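Local coordinates for protein glucose-6-phosphate 1-dehydrogenase (Kluyveromyces lactis, PDB 7E6I) that oxidises D-glucose 6-phosphate to 6-phospho-D-glucono-1,5-lactone with reduction of NADP(+), the probable rate-limiting first step of the oxidative pentose phosphate pathway, at residues Ile128-Asp131 / Val132-Leu136; Lys135-Glu138 / Asn139-Glu143. All coordinates share one frame; numbering follows the deposited sequence.

Interaction 1. Residues Ile128-Asp131 / Val132-Leu136; sequences IFID and VCSKL
Ser134 meets the carbonyl of Ile130 twice, once through its backbone and once through its side chain, and the pair illustrates how a serine inside a helix can bond back to the preceding turn. From CB, which lies 3.3 Å from Ile130 O and nearly as close to Asp131 O, the side chain turns with OG beside its own backbone N (chi1 -62°), and this rotation carries the hydroxyl back to Ile130 O. OG donates to that oxygen at 2.8 Å, while Ser134 N donates to it at 2.9 Å; the two donors arrive from opposite faces of the carbonyl plane. The remaining i to i+4 bonds are simpler: Val132 N to Ile128 O, Cys133 N to Phe129 O and Lys135 N to Asp131 O. Ile128 and Val132, one turn apart, touch through their CG2 methyls, 3.9 Å apart, and both touch Tyr91. The helix is the crossover of a beta-alpha-beta unit, between strands 117-122 and 146-152 of the parallel Rossmann sheet; on it Ile130 and Cys133 touch helix 159-169 and Cys133 also reaches Leu122. Chemically, the serine hydroxyl finds its acceptor within its own helix, and Ile130 O is gripped by two bonds without losing the regular backbone pairing.

Interaction 2. Residues Lys135-Glu138 / Asn139-Glu143; sequences KLKE and NLYTE
Lys135 O receives two hydrogen bonds from Asn139, the last residue of helix 126-139, and so shows how a side-chain amide can reinforce the final turn of a helix. Asn139 N comes nearly along the carbonyl axis at 2.8 Å from Lys135 O. Asn139 ND2 reaches the same oxygen at 3.0 Å, close to its own amide plane, because CG stands beside the backbone N (chi1 -62°) and folds the amide back over the turn. The following bond, Leu140 N to Leu136 O, is also 2.8 Å but leaves the carbonyl axis, its donor above the carbonyl plane, as Leu140 leaves helical geometry.

Charge is arranged on the same flank. Lys135 NZ forms a salt bridge with Glu138 OE2 at 3.0 Å, on the syn side of the carboxylate, and a second one with Asp94 OD1, which also accepts from Asn139 ND2. Asp94 thus ties both donors to the start of helix 94-110.

The aromatic contact belongs to Lys137 and Tyr141. With CG anti to its backbone N (chi1 -172°) and a bend at chi2, the lysine runs alongside the tyrosine and lays its ammonium over one ring face, a cation-pi contact with NZ 3.3 Å from the Tyr141 ring centroid. Lys137 CD adds a CH-pi contact on the same face, while Tyr141 OH bonds to Glu177.

Apolar packing comes from Leu136 CD2 and Leu140 CD1, 4.0 Å apart, their side chains side by side and pointing the same way. Both leucines rest on Phe120 of strand 117-122, Leu140 also reaches Leu100 of helix 94-110, and the chain then heads through Thr142 toward strand 146-152.

Overall arrangement
Interactions 1 and 2 follow one another along helix 126-139, their centres 10 Å apart, and overlap at Lys135 and Leu136. Interaction 1 lies within the helix and interaction 2 at its C-terminal end; together they span much of the crossover from strand 117-122 to strand 146-152 in the coenzyme-binding domain. The nearer of the two to the nucleotide site is interaction 1: the Ile128 side chain is about 7 Å from that of Arg49, which by similarity binds NADP(+), against about 11 Å for Lys135. Glucose 6-phosphate lies about 13 Å from the Phe129 side chain, and none of the residues that line its pocket, such as His183 or Asp240, belongs to either contact.

Interaction 1. Residues Ile128-Asp131 / Val132-Leu136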
ATOM      1  N   ILE A 128     -13.318 -14.407   6.761  1.00 47.15           N
ATOM      2  CA  ILE A 128     -14.320 -13.947   7.707  1.00 45.91           C
ATOM      3  C   ILE A 128     -15.056 -12.681   7.232  1.00 45.25           C
ATOM      4  O   ILE A 128     -16.194 -12.456   7.677  1.00 46.15           O
ATOM      5  CB  ILE A 128     -13.688 -13.765   9.108  1.00 43.92           C
ATOM      6  CG1 ILE A 128     -13.082 -15.112   9.538  1.00 48.30           C
ATOM      7  CG2 ILE A 128     -14.708 -13.392  10.168  1.00 41.42           C
ATOM      8  CD1 ILE A 128     -11.833 -15.048  10.392  1.00 44.07           C
ATOM      9  N   PHE A 129     -14.486 -11.902   6.288  1.00 45.15           N
ATOM     10  CA  PHE A 129     -15.197 -10.798   5.626  1.00 44.58           C
ATOM     11  C   PHE A 129     -16.594 -11.181   5.231  1.00 43.90           C
ATOM     12  O   PHE A 129     -17.560 -10.485   5.554  1.00 46.29           O
ATOM     13  CB  PHE A 129     -14.590 -10.350   4.284  1.00 46.33           C
ATOM     14  CG  PHE A 129     -13.282  -9.724   4.357  1.00 44.11           C
ATOM     15  CD1 PHE A 129     -12.709  -9.401   5.558  1.00 43.35           C
ATOM     16  CD2 PHE A 129     -12.597  -9.491   3.181  1.00 44.32           C
ATOM     17  CE1 PHE A 129     -11.463  -8.846   5.586  1.00 45.93           C
ATOM     18  CE2 PHE A 129     -11.346  -8.954   3.200  1.00 44.44           C
ATOM     19  CZ  PHE A 129     -10.774  -8.620   4.406  1.00 46.98           C
ATOM     20  N   ILE A 130     -16.676 -12.218   4.388  1.00 42.10           N
ATOM     21  CA  ILE A 130     -17.927 -12.510   3.702  1.00 46.02           C
ATOM     22  C   ILE A 130     -19.005 -12.871   4.711  1.00 48.84           C
ATOM     23  O   ILE A 130     -20.172 -12.475   4.562  1.00 48.25           O
ATOM     24  CB  ILE A 130     -17.719 -13.617   2.650  1.00 44.22           C
ATOM     25  CG1 ILE A 130     -17.098 -13.036   1.396  1.00 43.53           C
ATOM     26  CG2 ILE A 130     -19.042 -14.198   2.227  1.00 46.72           C
ATOM     27  CD1 ILE A 130     -17.870 -11.862   0.824  1.00 47.18           C
ATOM     28  N   ASP A 131     -18.639 -13.598   5.765  1.00 44.27           N
ATOM     29  CA  ASP A 131     -19.612 -13.855   6.809  1.00 46.44           C
ATOM     30  C   ASP A 131     -20.057 -12.552   7.450  1.00 44.44           C
ATOM     31  O   ASP A 131     -21.257 -12.264   7.509  1.00 46.81           O
ATOM     32  CB  ASP A 131     -19.044 -14.829   7.845  1.00 50.50           C
ATOM     33  CG  ASP A 131     -18.794 -16.213   7.265  1.00 55.37           C
ATOM     34  OD1 ASP A 131     -19.228 -16.442   6.115  1.00 59.00           O
ATOM     35  OD2 ASP A 131     -18.168 -17.071   7.940  1.00 60.12           O
ATOM     36  N   VAL A 132     -19.105 -11.726   7.895  1.00 42.74           N
ATOM     37  CA  VAL A 132     -19.473 -10.482   8.572  1.00 43.41           C
ATOM     38  C   VAL A 132     -20.241  -9.560   7.637  1.00 43.40           C
ATOM     39  O   VAL A 132     -21.209  -8.906   8.043  1.00 45.03           O
ATOM     40  CB  VAL A 132     -18.228  -9.784   9.142  1.00 43.44           C
ATOM     41  CG1 VAL A 132     -18.635  -8.479   9.841  1.00 40.85           C
ATOM     42  CG2 VAL A 132     -17.492 -10.720  10.085  1.00 42.45           C
ATOM     43  N   CYS A 133     -19.823  -9.482   6.375  1.00 42.22           N
ATOM     44  CA  CYS A 133     -20.529  -8.618   5.433  1.00 43.92           C
ATOM     45  C   CYS A 133     -21.970  -9.076   5.248  1.00 46.67           C
ATOM     46  O   CYS A 133     -22.897  -8.259   5.292  1.00 46.31           O
ATOM     47  CB  CYS A 133     -19.783  -8.571   4.100  1.00 41.84           C
ATOM     48  SG  CYS A 133     -18.325  -7.475   4.160  1.00 39.61           S
ATOM     49  N   SER A 134     -22.178 -10.384   5.050  1.00 44.24           N
ATOM     50  CA  SER A 134     -23.528 -10.939   5.057  1.00 48.87           C
ATOM     51  C   SER A 134     -24.298 -10.493   6.289  1.00 51.11           C
ATOM     52  O   SER A 134     -25.398  -9.934   6.185  1.00 51.31           O
ATOM     53  CB  SER A 134     -23.485 -12.468   5.004  1.00 47.63           C
ATOM     54  OG  SER A 134     -22.869 -12.914   3.816  1.00 50.78           O
ATOM     55  N   LYS A 135     -23.724 -10.716   7.469  1.00 47.05           N
ATOM     56  CA  LYS A 135     -24.440 -10.415   8.702  1.00 49.30           C
ATOM     57  C   LYS A 135     -24.784  -8.932   8.806  1.00 49.10           C
ATOM     58  O   LYS A 135     -25.917  -8.571   9.142  1.00 49.12           O
ATOM     59  CB  LYS A 135     -23.612 -10.870   9.895  1.00 50.64           C
ATOM     60  CG  LYS A 135     -23.434 -12.371   9.983  1.00 52.68           C
ATOM     61  CD  LYS A 135     -24.730 -13.056  10.340  1.00 54.66           C
ATOM     62  CE  LYS A 135     -24.741 -14.480   9.814  1.00 58.90           C
ATOM     63  NZ  LYS A 135     -26.095 -14.910   9.382  1.00 65.26           N
ATOM     64  N   LEU A 136     -23.816  -8.051   8.525  1.00 49.03           N
ATOM     65  CA  LEU A 136     -24.104  -6.618   8.525  1.00 49.04           C
ATOM     66  C   LEU A 136     -25.231  -6.278   7.557  1.00 47.18           C
ATOM     67  O   LEU A 136     -26.101  -5.454   7.865  1.00 48.81           O
ATOM     68  CB  LEU A 136     -22.854  -5.824   8.161  1.00 45.96           C
ATOM     69  CG  LEU A 136     -21.717  -5.761   9.167  1.00 45.04           C
ATOM     70  CD1 LEU A 136     -20.501  -5.120   8.493  1.00 39.48           C
ATOM     71  CD2 LEU A 136     -22.148  -4.986  10.393  1.00 40.32           C
TER

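Interaction 2. Residues Lys135-Glu138 / Asn139-Glu143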
ATOM      1  N   LYS A 135     -23.724 -10.716   7.469  1.00 47.05           N
ATOM      2  CA  LYS A 135     -24.440 -10.415   8.702  1.00 49.30           C
ATOM      3  C   LYS A 135     -24.784  -8.932   8.806  1.00 49.10           C
ATOM      4  O   LYS A 135     -25.917  -8.571   9.142  1.00 49.12           O
ATOM      5  CB  LYS A 135     -23.612 -10.870   9.895  1.00 50.64           C
ATOM      6  CG  LYS A 135     -23.434 -12.371   9.983  1.00 52.68           C
ATOM      7  CD  LYS A 135     -24.730 -13.056  10.340  1.00 54.66           C
ATOM      8  CE  LYS A 135     -24.741 -14.480   9.814  1.00 58.90           C
ATOM      9  NZ  LYS A 135     -26.095 -14.910   9.382  1.00 65.26           N
ATOM     10  N   LEU A 136     -23.816  -8.051   8.525  1.00 49.03           N
ATOM     11  CA  LEU A 136     -24.104  -6.618   8.525  1.00 49.04           C
ATOM     12  C   LEU A 136     -25.231  -6.278   7.557  1.00 47.18           C
ATOM     13  O   LEU A 136     -26.101  -5.454   7.865  1.00 48.81           O
ATOM     14  CB  LEU A 136     -22.854  -5.824   8.161  1.00 45.96           C
ATOM     15  CG  LEU A 136     -21.717  -5.761   9.167  1.00 45.04           C
ATOM     16  CD1 LEU A 136     -20.501  -5.120   8.493  1.00 39.48           C
ATOM     17  CD2 LEU A 136     -22.148  -4.986  10.393  1.00 40.32           C
ATOM     18  N   LYS A 137     -25.228  -6.900   6.382  1.00 47.73           N
ATOM     19  CA  LYS A 137     -26.266  -6.623   5.397  1.00 48.48           C
ATOM     20  C   LYS A 137     -27.611  -7.223   5.805  1.00 48.79           C
ATOM     21  O   LYS A 137     -28.654  -6.616   5.551  1.00 50.84           O
ATOM     22  CB  LYS A 137     -25.817  -7.141   4.030  1.00 43.42           C
ATOM     23  CG  LYS A 137     -26.705  -6.749   2.873  1.00 44.27           C
ATOM     24  CD  LYS A 137     -26.830  -5.231   2.691  1.00 44.53           C
ATOM     25  CE  LYS A 137     -27.530  -4.908   1.367  1.00 41.63           C
ATOM     26  NZ  LYS A 137     -27.563  -3.446   1.072  1.00 51.50           N
ATOM     27  N   GLU A 138     -27.614  -8.404   6.433  1.00 50.33           N
ATOM     28  CA  GLU A 138     -28.869  -9.020   6.862  1.00 53.09           C
ATOM     29  C   GLU A 138     -29.456  -8.346   8.098  1.00 52.34           C
ATOM     30  O   GLU A 138     -30.682  -8.299   8.241  1.00 50.65           O
ATOM     31  CB  GLU A 138     -28.677 -10.518   7.157  1.00 57.60           C
ATOM     32  CG  GLU A 138     -28.010 -11.359   6.037  1.00 60.99           C
ATOM     33  CD  GLU A 138     -27.295 -12.640   6.554  1.00 69.84           C
ATOM     34  OE1 GLU A 138     -27.449 -13.725   5.940  1.00 73.04           O
ATOM     35  OE2 GLU A 138     -26.567 -12.567   7.573  1.00 68.56           O
ATOM     36  N   ASN A 139     -28.615  -7.821   8.993  1.00 52.68           N
ATOM     37  CA  ASN A 139     -29.063  -7.398  10.315  1.00 50.04           C
ATOM     38  C   ASN A 139     -28.861  -5.922  10.616  1.00 50.55           C
ATOM     39  O   ASN A 139     -29.685  -5.346  11.325  1.00 52.86           O
ATOM     40  CB  ASN A 139     -28.345  -8.213  11.403  1.00 48.98           C
ATOM     41  CG  ASN A 139     -28.656  -9.697  11.324  1.00 55.88           C
ATOM     42  OD1 ASN A 139     -29.649 -10.168  11.878  1.00 58.86           O
ATOM     43  ND2 ASN A 139     -27.810 -10.445  10.626  1.00 57.55           N
ATOM     44  N   LEU A 140     -27.806  -5.292  10.106  1.00 50.15           N
ATOM     45  CA  LEU A 140     -27.397  -3.962  10.556  1.00 50.58           C
ATOM     46  C   LEU A 140     -27.208  -3.015   9.378  1.00 50.81           C
ATOM     47  O   LEU A 140     -26.193  -2.328   9.263  1.00 53.72           O
ATOM     48  CB  LEU A 140     -26.108  -4.063  11.359  1.00 49.22           C
ATOM     49  CG  LEU A 140     -25.881  -3.188  12.588  1.00 51.62           C
ATOM     50  CD1 LEU A 140     -24.594  -3.637  13.264  1.00 50.37           C
ATOM     51  CD2 LEU A 140     -25.834  -1.705  12.257  1.00 52.96           C
ATOM     52  N   TYR A 141     -28.189  -2.951   8.482  1.00 49.96           N
ATOM     53  CA  TYR A 141     -28.139  -2.072   7.318  1.00 49.72           C
ATOM     54  C   TYR A 141     -29.392  -1.204   7.304  1.00 52.60           C
ATOM     55  O   TYR A 141     -30.509  -1.731   7.299  1.00 54.55           O
ATOM     56  CB  TYR A 141     -28.030  -2.900   6.035  1.00 48.45           C
ATOM     57  CG  TYR A 141     -27.760  -2.095   4.788  1.00 48.48           C
ATOM     58  CD1 TYR A 141     -28.807  -1.569   4.037  1.00 50.06           C
ATOM     59  CD2 TYR A 141     -26.455  -1.862   4.362  1.00 47.01           C
ATOM     60  CE1 TYR A 141     -28.563  -0.834   2.902  1.00 50.42           C
ATOM     61  CE2 TYR A 141     -26.198  -1.128   3.220  1.00 48.08           C
ATOM     62  CZ  TYR A 141     -27.254  -0.620   2.498  1.00 49.83           C
ATOM     63  OH  TYR A 141     -26.995   0.108   1.372  1.00 51.30           O
ATOM     64  N   THR A 142     -29.221   0.118   7.295  1.00 51.59           N
ATOM     65  CA  THR A 142     -30.355   1.038   7.220  1.00 53.84           C
ATOM     66  C   THR A 142     -30.354   1.763   5.878  1.00 54.66           C
ATOM     67  O   THR A 142     -29.390   2.458   5.546  1.00 53.77           O
ATOM     68  CB  THR A 142     -30.349   2.045   8.374  1.00 53.26           C
ATOM     69  OG1 THR A 142     -31.351   3.042   8.137  1.00 58.92           O
ATOM     70  CG2 THR A 142     -28.997   2.714   8.525  1.00 54.08           C
ATOM     71  N   GLU A 143     -31.444   1.610   5.119  1.00 56.66           N
ATOM     72  CA  GLU A 143     -31.607   2.331   3.861  1.00 57.96           C
ATOM     73  C   GLU A 143     -31.793   3.829   4.062  1.00 56.97           C
ATOM     74  O   GLU A 143     -31.842   4.571   3.077  1.00 59.90           O
ATOM     75  CB  GLU A 143     -32.788   1.755   3.076  1.00 63.10           C
ATOM     76  CG  GLU A 143     -32.400   0.709   2.023  1.00 71.34           C
ATOM     77  CD  GLU A 143     -33.592   0.210   1.197  1.00 85.90           C
ATOM     78  OE1 GLU A 143     -33.478  -0.863   0.560  1.00 87.56           O
ATOM     79  OE2 GLU A 143     -34.644   0.889   1.184  1.00 92.22           O
TER